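Local coordinates for YerB protein (Bacillus subtilis, PDB 2PSB), which is a putative membrane-anchored lipoprotein that interacts with PcrA, in a family whose function is not known, at residues A[33-38]-A[99-104]; A[63-68]-A[186-191]. All coordinates share one frame; numbering follows the deposited sequence.

Contact 1: A[33-38]-A[99-104]; sequences VAVVVN and IFVHHG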
loop_
_atom_site.group_PDB
_atom_site.type_symbol
_atom_site.label_atom_id
_atom_site.label_comp_id
_atom_site.label_asym_id
_atom_site.label_seq_id
_atom_site.Cartn_x
_atom_site.Cartn_y
_atom_site.Cartn_z
ATOM N N VAL A 33 5.226 -3.842 -9.157
ATOM C CA VAL A 33 3.904 -3.517 -9.687
ATOM C C VAL A 33 3.117 -2.939 -8.503
ATOM O O VAL A 33 2.919 -3.613 -7.491
ATOM C CB VAL A 33 3.184 -4.784 -10.246
ATOM C CG1 VAL A 33 1.767 -4.437 -10.701
ATOM C CG2 VAL A 33 3.969 -5.346 -11.440
ATOM N N ALA A 34 2.706 -1.679 -8.632
ATOM C CA ALA A 34 1.944 -0.974 -7.594
ATOM C C ALA A 34 0.485 -0.817 -8.019
ATOM O O ALA A 34 0.182 -0.093 -8.962
ATOM C CB ALA A 34 2.555 0.410 -7.334
ATOM N N VAL A 35 -0.418 -1.481 -7.306
ATOM C CA VAL A 35 -1.835 -1.425 -7.634
ATOM C C VAL A 35 -2.661 -0.616 -6.633
ATOM O O VAL A 35 -2.551 -0.798 -5.415
ATOM C CB VAL A 35 -2.445 -2.849 -7.705
ATOM C CG1 VAL A 35 -3.843 -2.780 -8.271
ATOM C CG2 VAL A 35 -1.560 -3.779 -8.515
ATOM N N VAL A 36 -3.489 0.284 -7.149
ATOM C CA VAL A 36 -4.368 1.066 -6.283
ATOM C C VAL A 36 -5.544 0.156 -5.965
ATOM O O VAL A 36 -6.302 -0.217 -6.854
ATOM C CB VAL A 36 -4.904 2.305 -6.970
ATOM C CG1 VAL A 36 -6.035 2.902 -6.135
ATOM C CG2 VAL A 36 -3.781 3.314 -7.149
ATOM N N VAL A 37 -5.689 -0.205 -4.696
ATOM C CA VAL A 37 -6.753 -1.113 -4.294
ATOM C C VAL A 37 -7.857 -0.484 -3.440
ATOM O O VAL A 37 -7.604 0.153 -2.408
ATOM C CB VAL A 37 -6.160 -2.343 -3.564
ATOM C CG1 VAL A 37 -7.273 -3.278 -3.107
ATOM C CG2 VAL A 37 -5.203 -3.081 -4.489
ATOM N N ASN A 38 -9.080 -0.688 -3.916
ATOM C CA ASN A 38 -10.323 -0.220 -3.306
ATOM C C ASN A 38 -10.417 -0.676 -1.837
ATOM O O ASN A 38 -10.278 -1.863 -1.542
ATOM C CB ASN A 38 -11.487 -0.818 -4.112
ATOM C CG ASN A 38 -12.809 -0.077 -3.937
ATOM O OD1 ASN A 38 -13.736 -0.275 -4.730
ATOM N ND2 ASN A 38 -12.909 0.764 -2.921
ATOM N N ILE A 99 5.281 -0.151 -12.043
ATOM C CA ILE A 99 4.254 -0.051 -13.061
ATOM C C ILE A 99 3.025 0.285 -12.216
ATOM O O ILE A 99 2.660 -0.466 -11.306
ATOM C CB ILE A 99 4.064 -1.400 -13.774
ATOM C CG1 ILE A 99 5.250 -1.649 -14.708
ATOM C CG2 ILE A 99 2.734 -1.427 -14.524
ATOM C CD1 ILE A 99 5.363 -3.084 -15.200
ATOM N N PHE A 100 2.414 1.431 -12.515
ATOM C CA PHE A 100 1.259 1.936 -11.786
ATOM C C PHE A 100 -0.073 1.458 -12.351
ATOM O O PHE A 100 -0.481 1.864 -13.436
ATOM C CB PHE A 100 1.305 3.461 -11.797
ATOM C CG PHE A 100 0.361 4.106 -10.832
ATOM C CD1 PHE A 100 0.535 3.946 -9.454
ATOM C CD2 PHE A 100 -0.677 4.908 -11.289
ATOM C CE1 PHE A 100 -0.313 4.583 -8.540
ATOM C CE2 PHE A 100 -1.537 5.557 -10.376
ATOM C CZ PHE A 100 -1.350 5.391 -9.000
ATOM N N VAL A 101 -0.755 0.601 -11.601
ATOM C CA VAL A 101 -2.034 0.078 -12.043
ATOM C C VAL A 101 -3.154 0.740 -11.252
ATOM O O VAL A 101 -3.062 0.875 -10.027
ATOM C CB VAL A 101 -2.090 -1.442 -11.863
ATOM C CG1 VAL A 101 -3.394 -1.995 -12.450
ATOM C CG2 VAL A 101 -0.891 -2.070 -12.541
ATOM N N HIS A 102 -4.197 1.166 -11.957
ATOM C CA HIS A 102 -5.322 1.833 -11.319
ATOM C C HIS A 102 -6.578 1.786 -12.174
ATOM O O HIS A 102 -6.664 1.026 -13.140
ATOM C CB HIS A 102 -4.974 3.294 -11.036
ATOM C CG HIS A 102 -4.679 4.087 -12.270
ATOM N ND1 HIS A 102 -3.654 3.763 -13.131
ATOM C CD2 HIS A 102 -5.279 5.180 -12.792
ATOM C CE1 HIS A 102 -3.636 4.624 -14.134
ATOM N NE2 HIS A 102 -4.611 5.494 -13.952
ATOM N N HIS A 103 -7.554 2.610 -11.814
ATOM C CA HIS A 103 -8.800 2.665 -12.555
ATOM C C HIS A 103 -9.508 3.972 -12.243
ATOM O O HIS A 103 -10.229 4.089 -11.243
ATOM C CB HIS A 103 -9.688 1.478 -12.192
ATOM C CG HIS A 103 -10.760 1.202 -13.202
ATOM N ND1 HIS A 103 -11.483 0.030 -13.219
ATOM C CD2 HIS A 103 -11.210 1.935 -14.249
ATOM C CE1 HIS A 103 -12.327 0.049 -14.234
ATOM N NE2 HIS A 103 -12.181 1.194 -14.876
ATOM N N GLY A 104 -9.300 4.949 -13.119
ATOM C CA GLY A 104 -9.882 6.260 -12.927
ATOM C C GLY A 104 -8.827 7.093 -12.237
ATOM O O GLY A 104 -7.746 6.588 -11.918
#
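Three backbone hydrogen bonds join residues 33-36 to residues 99-101. Ala34 N gives its hydrogen to Ile99 O over 2.9 Å, Val101 N donates to Ala34 O, and Val36 N reaches Val101 O at 3.0 Å. Ala34 thus spends its N on Ile99 and its O on Val101, and Val101 its N on Ala34 and its O on Val36, the alternation of parallel strands; the bond from Val101 N is close to straight, 173° at the hydrogen. Strand 33-37 sits in a mixed sheet between strand 99-102, parallel to it with axes 4.8 Å apart, and strand 65-71, antiparallel. On one face of the parallel pair Val101 meets two valines: its CG2 touches Val33 CG1 at 4.0 Å, and Val35 lies alongside it. Beta-branched valines suit such extended chains. On the other face Phe100 has CG anti to the backbone N (chi1 -167°), which leans the ring forward and across toward strand 33-37, until CZ comes 3.7 Å from Val36 CG2. Ala34, a single methyl, takes little room beside Leu68 and Ser93 of helix 87-94. Phe89, Val90 and Ser93 of that helix touch the Phe100 side chain, while Met121 of strand 120-122 packs on Val101.

Contact 2: A[63-68]-A[186-191]; sequences QITRFL and VDYGTN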
loop_
_atom_site.group_PDB
_atom_site.type_symbol
_atom_site.label_atom_id
_atom_site.label_comp_id
_atom_site.label_asym_id
_atom_site.label_seq_id
_atom_site.Cartn_x
_atom_site.Cartn_y
_atom_site.Cartn_z
ATOM N N GLN A 63 -14.152 9.992 4.007
ATOM C CA GLN A 63 -13.543 9.372 5.173
ATOM C C GLN A 63 -13.165 7.927 4.874
ATOM O O GLN A 63 -12.940 7.135 5.785
ATOM C CB GLN A 63 -14.494 9.422 6.377
ATOM C CG GLN A 63 -13.769 9.542 7.711
ATOM C CD GLN A 63 -12.992 10.848 7.839
ATOM O OE1 GLN A 63 -11.984 10.915 8.538
ATOM N NE2 GLN A 63 -13.466 11.893 7.167
ATOM N N ILE A 64 -13.104 7.587 3.591
ATOM C CA ILE A 64 -12.744 6.236 3.186
ATOM C C ILE A 64 -11.276 6.209 2.772
ATOM O O ILE A 64 -10.789 7.131 2.108
ATOM C CB ILE A 64 -13.624 5.753 2.007
ATOM C CG1 ILE A 64 -15.075 5.582 2.477
ATOM C CG2 ILE A 64 -13.087 4.430 1.436
ATOM C CD1 ILE A 64 -15.313 4.376 3.387
ATOM N N THR A 65 -10.574 5.156 3.183
ATOM C CA THR A 65 -9.166 5.006 2.850
ATOM C C THR A 65 -9.005 4.097 1.643
ATOM O O THR A 65 -9.923 3.370 1.265
ATOM C CB THR A 65 -8.361 4.390 3.995
ATOM O OG1 THR A 65 -8.918 3.122 4.327
ATOM C CG2 THR A 65 -8.371 5.288 5.209
ATOM N N ARG A 66 -7.819 4.135 1.057
ATOM C CA ARG A 66 -7.527 3.334 -0.118
ATOM C C ARG A 66 -6.100 2.832 -0.007
ATOM O O ARG A 66 -5.257 3.479 0.610
ATOM C CB ARG A 66 -7.709 4.187 -1.380
ATOM C CG ARG A 66 -7.464 3.451 -2.678
ATOM C CD ARG A 66 -8.564 3.774 -3.666
ATOM N NE ARG A 66 -8.696 5.208 -3.854
ATOM C CZ ARG A 66 -9.832 5.818 -4.186
ATOM N NH1 ARG A 66 -9.855 7.136 -4.344
ATOM N NH2 ARG A 66 -10.947 5.122 -4.339
ATOM N N PHE A 67 -5.836 1.692 -0.631
ATOM C CA PHE A 67 -4.523 1.057 -0.591
ATOM C C PHE A 67 -3.705 1.175 -1.873
ATOM O O PHE A 67 -4.244 1.343 -2.976
ATOM C CB PHE A 67 -4.668 -0.449 -0.347
ATOM C CG PHE A 67 -5.475 -0.820 0.868
ATOM C CD1 PHE A 67 -6.118 -2.055 0.921
ATOM C CD2 PHE A 67 -5.592 0.042 1.946
ATOM C CE1 PHE A 67 -6.873 -2.429 2.033
ATOM C CE2 PHE A 67 -6.345 -0.314 3.063
ATOM C CZ PHE A 67 -6.988 -1.555 3.107
ATOM N N LEU A 68 -2.394 1.067 -1.700
ATOM C CA LEU A 68 -1.447 1.002 -2.805
ATOM C C LEU A 68 -0.718 -0.267 -2.378
ATOM O O LEU A 68 -0.030 -0.272 -1.362
ATOM C CB LEU A 68 -0.460 2.169 -2.842
ATOM C CG LEU A 68 0.519 2.035 -4.025
ATOM C CD1 LEU A 68 -0.243 2.182 -5.368
ATOM C CD2 LEU A 68 1.613 3.070 -3.924
ATOM N N VAL A 186 -6.031 2.340 14.644
ATOM C CA VAL A 186 -5.994 3.583 13.885
ATOM C C VAL A 186 -7.425 3.951 13.534
ATOM O O VAL A 186 -8.142 3.174 12.905
ATOM C CB VAL A 186 -5.183 3.422 12.573
ATOM C CG1 VAL A 186 -5.046 4.766 11.864
ATOM C CG2 VAL A 186 -3.813 2.828 12.880
ATOM N N ASP A 187 -7.847 5.133 13.960
ATOM C CA ASP A 187 -9.198 5.577 13.670
ATOM C C ASP A 187 -9.198 6.676 12.620
ATOM O O ASP A 187 -8.651 7.754 12.837
ATOM C CB ASP A 187 -9.881 6.076 14.942
ATOM C CG ASP A 187 -11.186 6.773 14.656
ATOM O OD1 ASP A 187 -12.039 6.188 13.951
ATOM O OD2 ASP A 187 -11.360 7.909 15.136
ATOM N N TYR A 188 -9.806 6.385 11.475
ATOM C CA TYR A 188 -9.893 7.349 10.384
ATOM C C TYR A 188 -11.261 8.011 10.373
ATOM O O TYR A 188 -11.409 9.116 9.870
ATOM C CB TYR A 188 -9.671 6.665 9.031
ATOM C CG TYR A 188 -8.237 6.333 8.705
ATOM C CD1 TYR A 188 -7.779 5.015 8.724
ATOM C CD2 TYR A 188 -7.344 7.335 8.335
ATOM C CE1 TYR A 188 -6.462 4.706 8.364
ATOM C CE2 TYR A 188 -6.033 7.042 7.981
ATOM C CZ TYR A 188 -5.597 5.733 7.991
ATOM O OH TYR A 188 -4.311 5.465 7.582
ATOM N N GLY A 189 -12.258 7.326 10.922
ATOM C CA GLY A 189 -13.607 7.865 10.947
ATOM C C GLY A 189 -13.747 9.195 11.662
ATOM O O GLY A 189 -12.825 9.651 12.334
ATOM N N THR A 190 -14.909 9.824 11.506
ATOM C CA THR A 190 -15.188 11.107 12.147
ATOM C C THR A 190 -16.463 11.036 12.997
ATOM O O THR A 190 -16.929 9.952 13.350
ATOM C CB THR A 190 -15.355 12.238 11.106
ATOM O OG1 THR A 190 -15.440 13.499 11.783
ATOM C CG2 THR A 190 -16.624 12.034 10.292
ATOM N N ASN A 191 -17.019 12.202 13.310
ATOM C CA ASN A 191 -18.226 12.316 14.119
ATOM C C ASN A 191 -19.345 11.314 13.836
ATOM O O ASN A 191 -19.892 10.719 14.764
ATOM C CB ASN A 191 -18.781 13.737 14.008
ATOM C CG ASN A 191 -18.035 14.721 14.886
ATOM O OD1 ASN A 191 -16.835 14.959 14.710
ATOM N ND2 ASN A 191 -18.745 15.296 15.848
#
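Thr65 sets its methyl, CG2, squarely over the Tyr188 ring, 3.5 Å from the ring centroid and only 10° off the normal. This is a CH-pi contact, with the two side chains crossing at about a right angle. It depends on how the threonine is turned: with chi1 at 58°, OG1 stands between the backbone N and the carbonyl carbon, and CG2, anti to the carbonyl carbon, is left to meet the ring. Threonine suits the place because its two branches do different work, the methyl covering the aromatic face while OG1 hydrogen-bonds to Asn39 and Glu57. Tyr188 likewise combines a flat apolar surface with a polar end, and its OH hydrogen-bonds to Ile297 O and Asn296 OD1. With an alanine here instead of Tyr188, the Thr65 methyl would probably lose the ring face it rests on, and Ile297 O and Asn296 OD1 their hydroxyl partner. Nearer the surface, the Gln63 chain runs toward the loop, its CG 3.6 Å from Gly189 CA. Asn296 and Ile297 belong to strand 293-298, which runs parallel to strand 54-59. Glu57 and Leu59 of strand 54-59 also touch the Tyr188 side chain, so the tyrosine, just past the end of strand 183-187 in an antiparallel sheet, packs against strands 54-59 and 65-71 and hydrogen-bonds to strand 293-298.

Strands 33-37 and 65-71 are antiparallel neighbours, so contacts 1 and 2 meet directly although their centres lie about 19 Å apart. Val37 N and Phe67 O, 2.7 Å from each other, form a probable hydrogen bond, and beside it Val36 CG1 packs on Arg66 CD at 3.6 Å. Contact 1 is wholly buried and ties together two strands in the N-terminal family region. Contact 2 is only partly buried and links that region to the C-terminal one, across 118 residues of chain. Along the sequence the segments alternate, with residues 63-68 falling between the two halves of contact 1. Helix 87-94 touches side chains of both strands 33-37 and 65-71.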